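Local coordinates for tartronate semialdehyde reductase (Salmonella typhimurium, PDB 1VPD), which probably catalyses the NAD(P)H-dependent reduction of tartronate semialdehyde to D-glycerate, the last step in the conversion of galactarate to D-glycerate, at residues Asn185-Met189 against Val219-Ala224; Phe232-Ile238 against Gly278-Ala284. One frame throughout, in Å; residues are numbered along the deposited sequence. Where two conformers were deposited one is given.

Interaction 1: Asn185-Met189 against Val219-Ala224; sequences NIAAM and VLDAKA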
loop_
_atom_site.group_PDB
_atom_site.type_symbol
_atom_site.label_atom_id
_atom_site.label_comp_id
_atom_site.label_asym_id
_atom_site.label_seq_id
_atom_site.Cartn_x
_atom_site.Cartn_y
_atom_site.Cartn_z
ATOM N N ASN A 185 -13.795 -4.978 5.830
ATOM C CA ASN A 185 -14.856 -4.324 5.071
ATOM C C ASN A 185 -15.122 -5.110 3.787
ATOM O O ASN A 185 -16.272 -5.239 3.379
ATOM C CB ASN A 185 -14.520 -2.879 4.720
ATOM C CG ASN A 185 -14.658 -1.911 5.907
ATOM O OD1 ASN A 185 -14.851 -2.329 7.074
ATOM N ND2 ASN A 185 -14.586 -0.585 5.604
ATOM N N ILE A 186 -14.067 -5.644 3.158
ATOM C CA ILE A 186 -14.244 -6.463 1.972
ATOM C C ILE A 186 -14.937 -7.780 2.326
ATOM O O ILE A 186 -15.878 -8.208 1.640
ATOM C CB ILE A 186 -12.904 -6.748 1.243
ATOM C CG1 ILE A 186 -12.322 -5.466 0.659
ATOM C CG2 ILE A 186 -13.110 -7.780 0.131
ATOM C CD1 ILE A 186 -10.891 -5.645 0.158
ATOM N N ALA A 187 -14.462 -8.429 3.384
ATOM C CA ALA A 187 -15.064 -9.684 3.842
ATOM C C ALA A 187 -16.534 -9.489 4.206
ATOM O O ALA A 187 -17.379 -10.309 3.853
ATOM C CB ALA A 187 -14.290 -10.268 4.979
ATOM N N ALA A 188 -16.837 -8.396 4.901
ATOM C CA ALA A 188 -18.201 -8.112 5.314
ATOM C C ALA A 188 -19.130 -7.895 4.133
ATOM O O ALA A 188 -20.253 -8.407 4.112
ATOM C CB ALA A 188 -18.219 -6.867 6.239
HETATM N N MSE A 189 -18.674 -7.107 3.163
HETATM C CA MSE A 189 -19.399 -6.925 1.899
HETATM C C MSE A 189 -19.690 -8.281 1.256
HETATM O O MSE A 189 -20.802 -8.534 0.824
HETATM C CB MSE A 189 -18.579 -6.061 0.928
HETATM C CG MSE A 189 -19.133 -6.047 -0.465
HETATM SE SE MSE A 189 -17.888 -5.280 -1.722
HETATM C CE MSE A 189 -16.722 -6.809 -1.817
ATOM N N VAL A 219 -14.704 0.891 0.260
ATOM C CA VAL A 219 -14.575 -0.500 -0.195
ATOM C C VAL A 219 -15.802 -0.955 -0.972
ATOM O O VAL A 219 -15.672 -1.581 -2.028
ATOM C CB VAL A 219 -14.315 -1.463 0.981
ATOM C CG1 VAL A 219 -14.823 -2.888 0.675
ATOM C CG2 VAL A 219 -12.824 -1.495 1.301
ATOM N N LEU A 220 -16.990 -0.633 -0.475
ATOM C CA LEU A 220 -18.207 -1.102 -1.129
ATOM C C LEU A 220 -18.263 -0.577 -2.570
ATOM O O LEU A 220 -18.504 -1.337 -3.514
ATOM C CB LEU A 220 -19.456 -0.702 -0.344
ATOM C CG LEU A 220 -20.778 -1.260 -0.883
ATOM C CD1 LEU A 220 -20.863 -2.747 -0.685
ATOM C CD2 LEU A 220 -21.948 -0.566 -0.192
ATOM N N ASP A 221 -18.032 0.716 -2.734
ATOM C CA ASP A 221 -18.116 1.325 -4.072
ATOM C C ASP A 221 -16.968 0.922 -4.988
ATOM O O ASP A 221 -17.153 0.850 -6.207
ATOM C CB ASP A 221 -18.162 2.835 -3.953
ATOM C CG ASP A 221 -19.479 3.338 -3.418
ATOM O OD1 ASP A 221 -20.522 2.721 -3.690
ATOM O OD2 ASP A 221 -19.554 4.352 -2.725
ATOM N N ALA A 222 -15.788 0.665 -4.423
ATOM C CA ALA A 222 -14.643 0.226 -5.225
ATOM C C ALA A 222 -14.743 -1.233 -5.656
ATOM O O ALA A 222 -14.397 -1.562 -6.793
ATOM C CB ALA A 222 -13.339 0.425 -4.464
ATOM N N LYS A 223 -15.220 -2.096 -4.758
ATOM C CA LYS A 223 -15.098 -3.542 -4.921
ATOM C C LYS A 223 -16.376 -4.265 -5.316
ATOM O O LYS A 223 -16.286 -5.292 -5.993
ATOM C CB LYS A 223 -14.485 -4.165 -3.663
ATOM C CG LYS A 223 -13.134 -3.588 -3.262
ATOM C CD LYS A 223 -12.119 -3.572 -4.407
ATOM C CE LYS A 223 -10.717 -3.282 -3.926
ATOM N NZ LYS A 223 -9.736 -3.365 -5.061
ATOM N N ALA A 224 -17.554 -3.756 -4.963
ATOM C CA ALA A 224 -18.785 -4.467 -5.348
ATOM C C ALA A 224 -18.909 -4.581 -6.870
ATOM O O ALA A 224 -19.220 -5.661 -7.380
ATOM C CB ALA A 224 -20.057 -3.867 -4.722
#
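Ile186 and Met189 on helix 170-198 meet Val219 and Leu220 on helix 218-228 where the axes of the two short segments pass 9.9 Å apart, crossing at -65°. This is knobs-into-holes packing in the helical C-terminal domain of the HIBADH-related family. The knob is Met189, modelled as selenomethionine, which enters a hole formed by Val219, Leu220, Lys223 and Ala224. Its CG leaves anti to the backbone N (chi1 169°), and the nearly extended start of the chain carries SE to the neighbouring helix. A long, flexible, unbranched residue suits this span. On the way, Met189 CG rests 3.7 Å from Leu220 CD1. A bend at chi3 (76°) then turns the terminal methyl onto the Lys223 side chain, which Met189 crosses at about a right angle, Met189 CE lying 3.9 Å from Lys223 CB. One turn back, the branched Val219 fills the space beside Ile186, Val219 CG1 lying 3.6 Å from Ile186 CG1 as these side chains also cross steeply. The aliphatic part of Lys223 joins the packing, while its ammonium group leads away to a salt bridge with Asp281. Small Ala224 lets the selenium come close to the backbone: Met189 SE is 3.6 Å from Ala224 N and 4.0 Å from Ala224 CB.

Interaction 2: Phe232-Ile238 against Gly278-Ala284; sequences FKPGFRI and GNDDHSA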
loop_
_atom_site.group_PDB
_atom_site.type_symbol
_atom_site.label_atom_id
_atom_site.label_comp_id
_atom_site.label_asym_id
_atom_site.label_seq_id
_atom_site.Cartn_x
_atom_site.Cartn_y
_atom_site.Cartn_z
ATOM N N PHE A 232 -11.211 -9.495 -11.130
ATOM C CA PHE A 232 -10.347 -9.679 -9.952
ATOM C C PHE A 232 -8.888 -9.352 -10.257
ATOM O O PHE A 232 -7.966 -9.875 -9.618
ATOM C CB PHE A 232 -10.504 -11.096 -9.408
ATOM C CG PHE A 232 -11.930 -11.449 -9.057
ATOM C CD1 PHE A 232 -12.511 -10.945 -7.915
ATOM C CD2 PHE A 232 -12.688 -12.293 -9.873
ATOM C CE1 PHE A 232 -13.828 -11.280 -7.584
ATOM C CE2 PHE A 232 -13.990 -12.608 -9.557
ATOM C CZ PHE A 232 -14.563 -12.111 -8.419
ATOM N N LYS A 233 -8.673 -8.479 -11.228
ATOM C CA LYS A 233 -7.329 -8.043 -11.587
ATOM C C LYS A 233 -6.767 -7.043 -10.571
ATOM O O LYS A 233 -7.408 -6.050 -10.259
ATOM C CB LYS A 233 -7.355 -7.371 -12.963
ATOM C CG LYS A 233 -5.981 -6.980 -13.485
ATOM C CD LYS A 233 -6.055 -6.146 -14.771
ATOM C CE LYS A 233 -4.645 -5.825 -15.277
ATOM N NZ LYS A 233 -4.699 -5.047 -16.540
ATOM N N PRO A 234 -5.567 -7.277 -10.057
ATOM C CA PRO A 234 -4.967 -6.288 -9.147
ATOM C C PRO A 234 -4.706 -4.958 -9.857
ATOM O O PRO A 234 -4.346 -4.959 -11.035
ATOM C CB PRO A 234 -3.644 -6.921 -8.716
ATOM C CG PRO A 234 -3.646 -8.277 -9.206
ATOM C CD PRO A 234 -4.721 -8.456 -10.238
ATOM N N GLY A 235 -4.895 -3.838 -9.181
ATOM C CA GLY A 235 -5.420 -3.778 -7.824
ATOM C C GLY A 235 -4.372 -4.174 -6.795
ATOM O O GLY A 235 -3.165 -3.969 -6.992
ATOM N N PHE A 236 -4.830 -4.794 -5.718
ATOM C CA PHE A 236 -3.982 -5.179 -4.588
ATOM C C PHE A 236 -4.070 -6.682 -4.359
ATOM O O PHE A 236 -5.105 -7.199 -3.942
ATOM C CB PHE A 236 -4.416 -4.429 -3.333
ATOM C CG PHE A 236 -3.467 -4.603 -2.162
ATOM C CD1 PHE A 236 -2.164 -4.127 -2.230
ATOM C CD2 PHE A 236 -3.884 -5.212 -0.978
ATOM C CE1 PHE A 236 -1.295 -4.247 -1.166
ATOM C CE2 PHE A 236 -3.007 -5.335 0.108
ATOM C CZ PHE A 236 -1.717 -4.875 0.016
ATOM N N ARG A 237 -2.982 -7.390 -4.619
ATOM C CA ARG A 237 -2.975 -8.855 -4.554
ATOM C C ARG A 237 -3.264 -9.379 -3.153
ATOM O O ARG A 237 -2.749 -8.859 -2.153
ATOM C CB ARG A 237 -1.615 -9.419 -4.962
ATOM C CG ARG A 237 -1.241 -9.175 -6.418
ATOM C CD ARG A 237 0.037 -9.870 -6.789
ATOM N NE ARG A 237 1.221 -9.115 -6.394
ATOM C CZ ARG A 237 2.130 -9.509 -5.501
ATOM N NH1 ARG A 237 2.026 -10.662 -4.847
ATOM N NH2 ARG A 237 3.160 -8.721 -5.267
ATOM N N ILE A 238 -4.050 -10.448 -3.099
ATOM C CA ILE A 238 -4.283 -11.182 -1.854
ATOM C C ILE A 238 -2.962 -11.524 -1.131
ATOM O O ILE A 238 -2.873 -11.366 0.090
ATOM C CB ILE A 238 -5.096 -12.475 -2.133
ATOM C CG1 ILE A 238 -6.572 -12.158 -2.412
ATOM C CG2 ILE A 238 -4.945 -13.482 -0.994
ATOM C CD1 ILE A 238 -7.397 -11.866 -1.153
ATOM N N GLY A 278 -3.939 -16.052 -4.907
ATOM C CA GLY A 278 -2.953 -15.163 -4.309
ATOM C C GLY A 278 -2.589 -13.957 -5.146
ATOM O O GLY A 278 -2.254 -12.893 -4.621
ATOM N N ASN A 279 -2.659 -14.106 -6.468
ATOM C CA ASN A 279 -2.353 -13.007 -7.371
ATOM C C ASN A 279 -3.581 -12.249 -7.856
ATOM O O ASN A 279 -3.468 -11.359 -8.720
ATOM C CB ASN A 279 -1.525 -13.513 -8.559
ATOM C CG ASN A 279 -0.117 -13.871 -8.146
ATOM O OD1 ASN A 279 0.592 -13.043 -7.570
ATOM N ND2 ASN A 279 0.275 -15.112 -8.373
ATOM N N ASP A 280 -4.750 -12.582 -7.307
ATOM C CA ASP A 280 -5.969 -11.833 -7.582
ATOM C C ASP A 280 -6.086 -10.621 -6.668
ATOM O O ASP A 280 -5.547 -10.620 -5.564
ATOM C CB ASP A 280 -7.207 -12.695 -7.373
ATOM C CG ASP A 280 -7.433 -13.704 -8.471
ATOM O OD1 ASP A 280 -6.832 -13.588 -9.570
ATOM O OD2 ASP A 280 -8.250 -14.623 -8.311
ATOM N N ASP A 281 -6.789 -9.591 -7.129
ATOM C CA ASP A 281 -7.178 -8.465 -6.288
ATOM C C ASP A 281 -7.883 -8.967 -5.042
ATOM O O ASP A 281 -8.549 -9.988 -5.079
ATOM C CB ASP A 281 -8.119 -7.536 -7.036
ATOM C CG ASP A 281 -8.480 -6.299 -6.234
ATOM O OD1 ASP A 281 -7.597 -5.439 -6.027
ATOM O OD2 ASP A 281 -9.631 -6.120 -5.774
ATOM N N HIS A 282 -7.758 -8.231 -3.942
ATOM C CA HIS A 282 -8.392 -8.665 -2.698
ATOM C C HIS A 282 -9.932 -8.686 -2.669
ATOM O O HIS A 282 -10.506 -9.302 -1.769
ATOM C CB HIS A 282 -7.809 -7.995 -1.442
ATOM C CG HIS A 282 -7.771 -6.495 -1.421
ATOM N ND1 HIS A 282 -8.102 -5.652 -2.467
ATOM C CD2 HIS A 282 -7.370 -5.689 -0.411
ATOM C CE1 HIS A 282 -7.923 -4.391 -2.087
ATOM N NE2 HIS A 282 -7.489 -4.392 -0.840
ATOM N N SER A 283 -10.568 -8.122 -3.689
ATOM C CA SER A 283 -11.992 -8.353 -3.953
ATOM C C SER A 283 -12.295 -9.850 -4.108
ATOM O O SER A 283 -13.433 -10.275 -3.904
ATOM C CB SER A 283 -12.461 -7.558 -5.188
ATOM O OG SER A 283 -11.695 -7.883 -6.342
ATOM N N ALA A 284 -11.284 -10.658 -4.441
ATOM C CA ALA A 284 -11.449 -12.112 -4.543
ATOM C C ALA A 284 -11.747 -12.794 -3.200
ATOM O O ALA A 284 -12.062 -13.977 -3.149
ATOM C CB ALA A 284 -10.247 -12.755 -5.226
HETATM O O HOH W 1 -6.371 -11.811 -11.757
HETATM O O HOH W 2 1.717 -13.201 -5.439
#
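The carboxylate of Asp281 ties Gly278-Ala284 to Phe232-Ile238: its OD2 accepts Ser283 N at 3.0 Å, closing an Asx turn, and Ser283 OG at 2.8 Å, besides pairing with Lys223, while its OD1 takes Phe236 N at 2.9 Å through the anti lone pair. With CG anti to the backbone N (chi1 -176°), the group reaches both loops, and its several partners probably favour the charged form. Gly235, preceded by a cis peptide bond, suits its place because of its positive phi and because Asp281 OD1 sits only 3.3 Å from Gly235 CA, where a CB would collide. Arg237 and Asp281 form a single beta bridge, bonded by Ile238 N, starting helix 238-255, to Asp280 O (2.9 Å) and weakly by His282 N to Phe236 O. A separate tie joins Asp281 N to Phe232 O (2.8 Å). Next to the weak bond, the edge of the Phe236 ring meets the face of His282 in a T-shaped pair, centroids 5.2 Å apart and planes at 64°. Ser283 OG meets the edge of the Phe232 ring, near its plane, and Phe232 CD1 packs on Ala284 CB. The paired loops, which precede helices 238-255 and 285-293, pack on helix 218-228 through Ser283 with Met226 and Val227, on helix 170-198 through Phe236 with Gln179, and on the loop after strand 7-11 through Pro234 with Ile15.

Overall arrangement
Interactions 1 and 2, with centres 13 Å apart, are joined by Lys223, whose NZ forms a 2.8 Å salt bridge with Asp281 OD2, so that helix 218-228 is tied to the carboxylate that bonds to both loops. Ile186 adds a second join, its CG2 packing 3.6 Å from His282 O. Interaction 2 is nearer the probable active-site cleft: the Phe236 side chain is about 3 Å from a bound tartaric acid, probably from the crystallisation liquor, which may mark the pocket, and about 5 Å from that of Lys243, predicted to bind NAD. Interaction 1 lies farther from it, its Val219 side chain about 10 Å from that of Lys175, the predicted catalytic residue. Lys223 also packs its CE against the His282 ring.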